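Local coordinates for protein uronate isomerase (Caulobacter crescentus, PDB 2Q01) that interconverts D-glucuronate and D-fructuronate, and likewise galacturonate and tagaturonate, as an isomerase of the pentose and glucuronate interconversion pathway, at residues B[394-399]-B[429-434]; B[407-412]-B[438-443]; B[33-38]-B[457-462]. All blocks are in the same frame, centred on the assembly; numbering follows the deposited sequence.

Contact 1. Residues B[394-399]-B[429-434]; sequences EGMMRF and HDVARR
M396 and A432 bring two helices together here, helix 393-407 and helix 425-445, with their CA atoms 7.6 Å apart at the nearest point. M396 bridges the two backbones. Its CG lies beside the backbone N (chi1 -49°), and from there the thioether runs out extended, carrying the sulfur across to the other helix. SD reaches CG1 of V431 at 4.1 Å and passes A432 at 4.2 Å from its CA, where only a methyl stands out from the backbone. M396 and V431 meet at about a right angle, the sulfur against the CG1 branch of the valine. The join is wholly apolar, small in area and buried. F415 and V435 add to the surroundings of M396, while V431 also touches V117 and W118 of helix 114-126.

Away from this patch, helix 425-445 carries an i to i+4 salt bridge. R434 NE donates to D430 OD1 at 2.9 Å; that oxygen lies in the guanidinium plane, but NE meets it on the syn side, 27° out of the carboxylate plane. R13 gives the same oxygen a second cationic partner. On helix 393-407, E394 pairs with R442 and R448 of the second subunit. Two helices late in the chain thus pack through a methionine, consistent with the helical layer around the barrel of this TIM-barrel family.

Contact 2. Residues B[407-412]-B[438-443]; sequences AGFYNT and AFLARM. With K (potassium ion), chain E.
F409 opens the turn that carries a potassium ligand, N411, and its ring reaches over to F439 and L440 on helix 425-445. The turn, type I from F409 to T412, follows G408, where the chain leaves helix 393-407 with positive phi (77°). The CZ end of the F409 ring, with CE1 close behind, does the touching: CZ lies 3.7 Å from CE2 of F439, the two rings meeting edge against edge, and equally near CD1 of L440, whose side chain runs past in the opposite direction. F439 gets there with CG anti to its backbone N (chi1 174°), while M443 CG lies above one face of its ring, toward the rim.

T412 braces the turn itself, and N411 ties it to the end of helix 393-407. T412 OG1 donates to F409 O at 2.7 Å, from the same face as T412 N, so one carbonyl takes both bonds. N411 ND2 gives a 2.6 Å bond to A407 O, in the carbonyl plane and on a lone pair. This leaves the other amide atom, N411 OD1, directed at the potassium ion 2.7 Å away. The carbonyl oxygens of A375, Y378 and L381, S75 O of the third subunit and a water complete the site. Every ligand is a neutral oxygen, which suits a weakly polarising potassium ion, and the turn joins an apolar inner side to an ion bound between two subunits.

Contact 3. Residues B[33-38]-B[457-462]; sequences KDLPII and LIVDLT
L35 lays its CD1 methyl into the angle between T462 and V459 on helix 451-469. The methyl sits 4.0 Å from CG2 of T462 and 4.2 Å from CG1 of V459, and it is the one branch of the leucine that makes these contacts. With CG beside the backbone N (chi1 -79°), the leucine reaches from its loop toward the helix, meeting the valine at about a right angle and the threonine more obliquely. On the helix side, V459 CG1 and T462 CG2, each anti to its backbone N, are the branches turned to the leucine.

T462 does two jobs at once. While CG2 packs on L35, OG1 turns back along the helix and donates to I458 O at 2.8 Å. That carbonyl also accepts T462 N at 3.1 Å, from the opposite face of its plane, so two donors from one residue grip it, T462 being the last residue of the wider pi-type turn at 460-462. An alanine here lacks both CG2 and OG1, which would probably open a gap beside L35 CD1 and leave I458 O with the backbone NH alone of its two donors from this residue.

The contact lies near the surface, its three touching residues partly exposed. R433 of helix 425-445 draws the pieces together, bonding to L35 O through NH1 and touching T462 as well. Beyond P36 the chain enters strand 37-39, where I37 makes backbone hydrogen bonds with N164 and with E166 of the parallel strand 165-169. I38 and P36 rest against Y463, a residue farther along helix 451-469. L35 therefore lies at the entry to strand 37-39, in what is probably the barrel of this TIM-barrel family, with helix 451-469 packed against it and helix 425-445 alongside.

From the N terminus, residues 33-38 come first and wait more than 400 residues for helix 451-469, so contact 3 closes the longest loop and ties the strand 37-39 to the last helix. Contacts 1 and 2 both nest inside that loop. They cross each other: 394-399 and 407-412 come in order, and 429-434 and 438-443 follow in the same order on helix 425-445. Contact 1 thus joins that helix to helix 393-407, and contact 2 joins it to the loop after helix 393-407. The three clusters also touch, with M397 packing on F439, H429 NE2 probably hydrogen-bonding to I38 O, and F409 lying against L457.

Contact 1. Residues B[394-399]-B[429-434]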
loop_
_atom_site.group_PDB
_atom_site.type_symbol
_atom_site.label_atom_id
_atom_site.label_comp_id
_atom_site.label_asym_id
_atom_site.label_seq_id
_atom_site.Cartn_x
_atom_site.Cartn_y
_atom_site.Cartn_z
ATOM N N GLU B 394 0.025 14.345 -1.393
ATOM C CA GLU B 394 0.548 12.986 -1.215
ATOM C C GLU B 394 -0.202 11.925 -2.027
ATOM O O GLU B 394 0.397 10.955 -2.481
ATOM C CB GLU B 394 0.581 12.599 0.268
ATOM C CG GLU B 394 1.979 12.363 0.826
ATOM C CD GLU B 394 2.797 13.633 0.980
ATOM O OE1 GLU B 394 2.475 14.448 1.870
ATOM O OE2 GLU B 394 3.775 13.803 0.224
ATOM N N GLY B 395 -1.504 12.119 -2.210
ATOM C CA GLY B 395 -2.347 11.154 -2.906
ATOM C C GLY B 395 -2.133 11.151 -4.404
ATOM O O GLY B 395 -1.977 10.087 -5.010
ATOM N N MET B 396 -2.123 12.336 -5.005
ATOM C CA MET B 396 -1.892 12.466 -6.439
ATOM C C MET B 396 -0.504 11.962 -6.821
ATOM O O MET B 396 -0.322 11.354 -7.875
ATOM C CB MET B 396 -2.064 13.920 -6.880
ATOM C CG MET B 396 -3.346 14.571 -6.390
ATOM S SD MET B 396 -3.406 16.340 -6.735
ATOM C CE MET B 396 -5.169 16.642 -6.651
ATOM N N MET B 397 0.471 12.219 -5.956
ATOM C CA MET B 397 1.834 11.769 -6.179
ATOM C C MET B 397 1.902 10.253 -6.148
ATOM O O MET B 397 2.539 9.653 -7.007
ATOM C CB MET B 397 2.788 12.376 -5.141
ATOM C CG MET B 397 4.277 12.138 -5.415
ATOM S SD MET B 397 4.931 12.977 -6.884
ATOM C CE MET B 397 4.714 14.698 -6.444
ATOM N N ARG B 398 1.243 9.641 -5.162
ATOM C CA ARG B 398 1.193 8.178 -5.045
ATOM C C ARG B 398 0.536 7.538 -6.266
ATOM O O ARG B 398 1.029 6.532 -6.775
ATOM C CB ARG B 398 0.485 7.748 -3.765
ATOM C CG ARG B 398 1.373 7.783 -2.532
ATOM C CD ARG B 398 0.776 6.993 -1.389
ATOM N NE ARG B 398 -0.474 7.573 -0.896
ATOM C CZ ARG B 398 -0.557 8.468 0.085
ATOM N NH1 ARG B 398 -1.746 8.928 0.466
ATOM N NH2 ARG B 398 0.543 8.910 0.685
ATOM N N PHE B 399 -0.554 8.141 -6.737
ATOM C CA PHE B 399 -1.174 7.756 -7.989
ATOM C C PHE B 399 -0.140 7.743 -9.117
ATOM O O PHE B 399 0.081 6.698 -9.718
ATOM C CB PHE B 399 -2.355 8.677 -8.314
ATOM C CG PHE B 399 -3.020 8.376 -9.632
ATOM C CD1 PHE B 399 -2.761 9.157 -10.755
ATOM C CD2 PHE B 399 -3.903 7.313 -9.753
ATOM C CE1 PHE B 399 -3.370 8.878 -11.977
ATOM C CE2 PHE B 399 -4.520 7.030 -10.973
ATOM C CZ PHE B 399 -4.251 7.809 -12.082
ATOM N N HIS B 429 -7.388 22.811 -9.052
ATOM C CA HIS B 429 -6.716 22.629 -10.336
ATOM C C HIS B 429 -5.272 23.104 -10.317
ATOM O O HIS B 429 -4.434 22.514 -10.986
ATOM C CB HIS B 429 -7.490 23.306 -11.464
ATOM C CG HIS B 429 -8.500 22.414 -12.109
ATOM N ND1 HIS B 429 -9.752 22.201 -11.577
ATOM C CD2 HIS B 429 -8.438 21.667 -13.235
ATOM C CE1 HIS B 429 -10.419 21.363 -12.349
ATOM N NE2 HIS B 429 -9.646 21.027 -13.364
ATOM N N ASP B 430 -4.988 24.151 -9.542
ATOM C CA ASP B 430 -3.617 24.617 -9.335
ATOM C C ASP B 430 -2.751 23.575 -8.630
ATOM O O ASP B 430 -1.602 23.359 -9.024
ATOM C CB ASP B 430 -3.586 25.925 -8.547
ATOM C CG ASP B 430 -2.271 26.656 -8.705
ATOM O OD1 ASP B 430 -1.447 26.626 -7.767
ATOM O OD2 ASP B 430 -2.052 27.239 -9.784
ATOM N N VAL B 431 -3.304 22.940 -7.592
ATOM C CA VAL B 431 -2.633 21.847 -6.870
ATOM C C VAL B 431 -2.312 20.684 -7.817
ATOM O O VAL B 431 -1.208 20.146 -7.789
ATOM C CB VAL B 431 -3.494 21.350 -5.674
ATOM C CG1 VAL B 431 -2.949 20.055 -5.062
ATOM C CG2 VAL B 431 -3.586 22.408 -4.621
ATOM N N ALA B 432 -3.275 20.327 -8.667
ATOM C CA ALA B 432 -3.089 19.278 -9.677
ATOM C C ALA B 432 -1.923 19.586 -10.600
ATOM O O ALA B 432 -1.107 18.716 -10.889
ATOM C CB ALA B 432 -4.351 19.110 -10.489
ATOM N N ARG B 433 -1.853 20.837 -11.045
ATOM C CA ARG B 433 -0.815 21.296 -11.968
ATOM C C ARG B 433 0.595 21.334 -11.362
ATOM O O ARG B 433 1.562 20.995 -12.042
ATOM C CB ARG B 433 -1.214 22.645 -12.558
ATOM C CG ARG B 433 -2.420 22.532 -13.485
ATOM C CD ARG B 433 -3.086 23.868 -13.781
ATOM N NE ARG B 433 -4.260 23.651 -14.625
ATOM C CZ ARG B 433 -4.897 24.590 -15.318
ATOM N NH1 ARG B 433 -4.499 25.856 -15.286
ATOM N NH2 ARG B 433 -5.941 24.253 -16.057
ATOM N N ARG B 434 0.700 21.705 -10.086
ATOM C CA ARG B 434 1.988 21.754 -9.384
ATOM C C ARG B 434 2.540 20.381 -9.056
ATOM O O ARG B 434 3.746 20.157 -9.179
ATOM C CB ARG B 434 1.873 22.563 -8.095
ATOM C CG ARG B 434 1.619 24.023 -8.339
ATOM C CD ARG B 434 1.483 24.814 -7.064
ATOM N NE ARG B 434 1.382 26.227 -7.398
ATOM C CZ ARG B 434 2.401 27.078 -7.372
ATOM N NH1 ARG B 434 2.206 28.337 -7.717
ATOM N NH2 ARG B 434 3.604 26.675 -6.983
#

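Contact 2. Residues B[407-412]-B[438-443]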
loop_
_atom_site.group_PDB
_atom_site.type_symbol
_atom_site.label_atom_id
_atom_site.label_comp_id
_atom_site.label_asym_id
_atom_site.label_seq_id
_atom_site.Cartn_x
_atom_site.Cartn_y
_atom_site.Cartn_z
ATOM N N ALA B 407 0.448 1.619 -16.795
ATOM C CA ALA B 407 -0.571 2.267 -17.616
ATOM C C ALA B 407 -0.007 3.350 -18.542
ATOM O O ALA B 407 -0.571 3.630 -19.598
ATOM C CB ALA B 407 -1.683 2.837 -16.734
ATOM N N GLY B 408 1.108 3.956 -18.154
ATOM C CA GLY B 408 1.624 5.110 -18.868
ATOM C C GLY B 408 0.815 6.329 -18.504
ATOM O O GLY B 408 0.052 6.309 -17.535
ATOM N N PHE B 409 0.982 7.394 -19.282
ATOM C CA PHE B 409 0.255 8.638 -19.055
ATOM C C PHE B 409 -1.008 8.724 -19.900
ATOM O O PHE B 409 -1.956 9.424 -19.545
ATOM C CB PHE B 409 1.140 9.835 -19.378
ATOM C CG PHE B 409 2.253 10.058 -18.393
ATOM C CD1 PHE B 409 2.014 10.713 -17.188
ATOM C CD2 PHE B 409 3.542 9.631 -18.679
ATOM C CE1 PHE B 409 3.045 10.931 -16.278
ATOM C CE2 PHE B 409 4.581 9.850 -17.781
ATOM C CZ PHE B 409 4.332 10.499 -16.579
ATOM N N TYR B 410 -1.015 8.004 -21.014
ATOM C CA TYR B 410 -2.038 8.178 -22.036
ATOM C C TYR B 410 -3.235 7.267 -21.800
ATOM O O TYR B 410 -4.232 7.328 -22.525
ATOM C CB TYR B 410 -1.421 7.995 -23.421
ATOM C CG TYR B 410 -0.322 9.002 -23.693
ATOM C CD1 TYR B 410 1.016 8.688 -23.451
ATOM C CD2 TYR B 410 -0.621 10.283 -24.155
ATOM C CE1 TYR B 410 2.022 9.611 -23.675
ATOM C CE2 TYR B 410 0.386 11.217 -24.385
ATOM C CZ TYR B 410 1.703 10.870 -24.140
ATOM O OH TYR B 410 2.707 11.780 -24.365
ATOM N N ASN B 411 -3.110 6.435 -20.765
ATOM C CA ASN B 411 -4.190 5.629 -20.222
ATOM C C ASN B 411 -4.805 6.271 -18.976
ATOM O O ASN B 411 -5.556 5.625 -18.243
ATOM C CB ASN B 411 -3.669 4.240 -19.866
ATOM C CG ASN B 411 -3.533 3.338 -21.077
ATOM O OD1 ASN B 411 -4.435 3.272 -21.917
ATOM N ND2 ASN B 411 -2.443 2.594 -21.147
ATOM N N THR B 412 -4.457 7.532 -18.728
ATOM C CA THR B 412 -5.075 8.327 -17.668
ATOM C C THR B 412 -5.883 9.474 -18.300
ATOM O O THR B 412 -5.786 9.711 -19.506
ATOM C CB THR B 412 -4.037 8.842 -16.621
ATOM O OG1 THR B 412 -3.247 9.902 -17.179
ATOM C CG2 THR B 412 -3.120 7.701 -16.130
ATOM N N ALA B 438 5.804 18.668 -10.394
ATOM C CA ALA B 438 6.787 18.084 -9.476
ATOM C C ALA B 438 7.184 16.656 -9.847
ATOM O O ALA B 438 8.362 16.294 -9.774
ATOM C CB ALA B 438 6.260 18.125 -8.057
ATOM N N PHE B 439 6.197 15.852 -10.244
ATOM C CA PHE B 439 6.435 14.456 -10.595
ATOM C C PHE B 439 7.240 14.311 -11.880
ATOM O O PHE B 439 8.206 13.549 -11.927
ATOM C CB PHE B 439 5.113 13.680 -10.699
ATOM C CG PHE B 439 5.282 12.274 -11.193
ATOM C CD1 PHE B 439 5.854 11.298 -10.374
ATOM C CD2 PHE B 439 4.878 11.921 -12.483
ATOM C CE1 PHE B 439 6.024 9.989 -10.829
ATOM C CE2 PHE B 439 5.040 10.615 -12.946
ATOM C CZ PHE B 439 5.618 9.648 -12.119
ATOM N N LEU B 440 6.823 15.036 -12.917
ATOM C CA LEU B 440 7.549 15.115 -14.182
ATOM C C LEU B 440 8.976 15.650 -14.017
ATOM O O LEU B 440 9.908 15.147 -14.649
ATOM C CB LEU B 440 6.777 15.986 -15.170
ATOM C CG LEU B 440 5.868 15.382 -16.246
ATOM C CD1 LEU B 440 5.444 13.964 -15.939
ATOM C CD2 LEU B 440 4.653 16.275 -16.468
ATOM N N ALA B 441 9.134 16.659 -13.159
ATOM C CA ALA B 441 10.443 17.237 -12.823
ATOM C C ALA B 441 11.405 16.235 -12.210
ATOM O O ALA B 441 12.603 16.290 -12.475
ATOM C CB ALA B 441 10.274 18.387 -11.887
ATOM N N ARG B 442 10.881 15.323 -11.389
ATOM C CA ARG B 442 11.701 14.268 -10.798
ATOM C C ARG B 442 12.106 13.236 -11.845
ATOM O O ARG B 442 13.177 12.639 -11.743
ATOM C CB ARG B 442 10.974 13.584 -9.649
ATOM C CG ARG B 442 11.887 13.237 -8.483
ATOM C CD ARG B 442 11.802 11.771 -8.097
ATOM N NE ARG B 442 10.455 11.357 -7.711
ATOM C CZ ARG B 442 10.051 10.091 -7.658
ATOM N NH1 ARG B 442 10.890 9.107 -7.971
ATOM N NH2 ARG B 442 8.807 9.808 -7.298
ATOM N N MET B 443 11.249 13.028 -12.846
ATOM C CA MET B 443 11.577 12.144 -13.965
ATOM C C MET B 443 12.697 12.747 -14.796
ATOM O O MET B 443 13.582 12.025 -15.247
ATOM C CB MET B 443 10.359 11.853 -14.862
ATOM C CG MET B 443 9.155 11.217 -14.164
ATOM S SD MET B 443 9.543 9.722 -13.241
ATOM C CE MET B 443 9.435 8.503 -14.543
HETATM K K K E . -6.574 1.624 -22.075
HETATM O O HOH W 1 -7.430 3.308 -23.886
#

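Contact 3. Residues B[33-38]-B[457-462]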
loop_
_atom_site.group_PDB
_atom_site.type_symbol
_atom_site.label_atom_id
_atom_site.label_comp_id
_atom_site.label_asym_id
_atom_site.label_seq_id
_atom_site.Cartn_x
_atom_site.Cartn_y
_atom_site.Cartn_z
ATOM N N LYS B 33 0.068 26.819 -15.989
ATOM C CA LYS B 33 -0.655 27.508 -14.897
ATOM C C LYS B 33 -1.826 28.395 -15.313
ATOM O O LYS B 33 -2.737 28.641 -14.518
ATOM C CB LYS B 33 0.306 28.316 -14.012
ATOM C CG LYS B 33 0.920 29.553 -14.649
ATOM C CD LYS B 33 1.976 30.162 -13.743
ATOM C CE LYS B 33 2.884 31.113 -14.515
ATOM N NZ LYS B 33 4.214 31.271 -13.850
ATOM N N ASP B 34 -1.789 28.869 -16.555
ATOM C CA ASP B 34 -2.755 29.834 -17.053
ATOM C C ASP B 34 -3.645 29.254 -18.144
ATOM O O ASP B 34 -4.452 29.972 -18.730
ATOM C CB ASP B 34 -2.035 31.091 -17.558
ATOM C CG ASP B 34 -1.505 31.961 -16.427
ATOM O OD1 ASP B 34 -2.275 32.248 -15.481
ATOM O OD2 ASP B 34 -0.323 32.365 -16.488
ATOM N N LEU B 35 -3.493 27.957 -18.411
ATOM C CA LEU B 35 -4.400 27.234 -19.303
ATOM C C LEU B 35 -5.810 27.212 -18.711
ATOM O O LEU B 35 -5.963 27.250 -17.482
ATOM C CB LEU B 35 -3.904 25.801 -19.540
ATOM C CG LEU B 35 -2.769 25.571 -20.540
ATOM C CD1 LEU B 35 -2.359 24.118 -20.527
ATOM C CD2 LEU B 35 -3.163 25.995 -21.951
ATOM N N PRO B 36 -6.843 27.167 -19.576
ATOM C CA PRO B 36 -8.209 27.106 -19.055
ATOM C C PRO B 36 -8.469 25.852 -18.230
ATOM O O PRO B 36 -7.850 24.810 -18.464
ATOM C CB PRO B 36 -9.075 27.094 -20.325
ATOM C CG PRO B 36 -8.197 27.683 -21.393
ATOM C CD PRO B 36 -6.829 27.184 -21.051
ATOM N N ILE B 37 -9.364 25.971 -17.256
ATOM C CA ILE B 37 -9.755 24.849 -16.413
ATOM C C ILE B 37 -10.804 23.977 -17.118
ATOM O O ILE B 37 -11.852 24.462 -17.551
ATOM C CB ILE B 37 -10.269 25.347 -15.041
ATOM C CG1 ILE B 37 -9.111 25.921 -14.219
ATOM C CG2 ILE B 37 -10.967 24.229 -14.269
ATOM C CD1 ILE B 37 -9.550 26.789 -13.058
ATOM N N ILE B 38 -10.496 22.694 -17.258
ATOM C CA ILE B 38 -11.471 21.718 -17.739
ATOM C C ILE B 38 -11.871 20.828 -16.574
ATOM O O ILE B 38 -11.037 20.113 -15.998
ATOM C CB ILE B 38 -10.929 20.880 -18.907
ATOM C CG1 ILE B 38 -10.606 21.788 -20.091
ATOM C CG2 ILE B 38 -11.937 19.808 -19.318
ATOM C CD1 ILE B 38 -9.617 21.186 -21.030
ATOM N N LEU B 457 4.041 16.460 -22.094
ATOM C CA LEU B 457 3.169 15.746 -21.160
ATOM C C LEU B 457 2.386 16.626 -20.215
ATOM O O LEU B 457 1.220 16.355 -19.963
ATOM C CB LEU B 457 3.943 14.698 -20.361
ATOM C CG LEU B 457 3.978 13.355 -21.085
ATOM C CD1 LEU B 457 4.999 12.425 -20.487
ATOM C CD2 LEU B 457 2.603 12.726 -21.071
ATOM N N ILE B 458 3.018 17.674 -19.701
ATOM C CA ILE B 458 2.346 18.574 -18.769
ATOM C C ILE B 458 1.118 19.254 -19.409
ATOM O O ILE B 458 0.068 19.356 -18.777
ATOM C CB ILE B 458 3.344 19.572 -18.092
ATOM C CG1 ILE B 458 2.721 20.236 -16.864
ATOM C CG2 ILE B 458 3.864 20.616 -19.071
ATOM C CD1 ILE B 458 2.619 19.355 -15.672
ATOM N N VAL B 459 1.245 19.651 -20.674
ATOM C CA VAL B 459 0.166 20.302 -21.418
ATOM C C VAL B 459 -0.939 19.300 -21.780
ATOM O O VAL B 459 -2.128 19.636 -21.730
ATOM C CB VAL B 459 0.710 21.035 -22.677
ATOM C CG1 VAL B 459 -0.403 21.791 -23.414
ATOM C CG2 VAL B 459 1.802 22.011 -22.286
ATOM N N ASP B 460 -0.541 18.071 -22.114
ATOM C CA ASP B 460 -1.482 16.991 -22.422
ATOM C C ASP B 460 -2.314 16.646 -21.196
ATOM O O ASP B 460 -3.546 16.724 -21.234
ATOM C CB ASP B 460 -0.745 15.746 -22.921
ATOM C CG ASP B 460 -0.513 15.759 -24.423
ATOM O OD1 ASP B 460 -1.163 16.560 -25.132
ATOM O OD2 ASP B 460 0.318 14.956 -24.898
ATOM N N LEU B 461 -1.620 16.311 -20.108
ATOM C CA LEU B 461 -2.228 15.995 -18.811
ATOM C C LEU B 461 -3.214 17.054 -18.314
ATOM O O LEU B 461 -4.260 16.720 -17.752
ATOM C CB LEU B 461 -1.132 15.781 -17.759
ATOM C CG LEU B 461 -0.592 14.379 -17.425
ATOM C CD1 LEU B 461 -0.489 13.441 -18.619
ATOM C CD2 LEU B 461 0.750 14.477 -16.696
ATOM N N THR B 462 -2.880 18.323 -18.542
ATOM C CA THR B 462 -3.696 19.444 -18.087
ATOM C C THR B 462 -4.914 19.686 -18.977
ATOM O O THR B 462 -6.026 19.881 -18.476
ATOM C CB THR B 462 -2.844 20.737 -17.981
ATOM O OG1 THR B 462 -1.775 20.522 -17.053
ATOM C CG2 THR B 462 -3.673 21.921 -17.502
#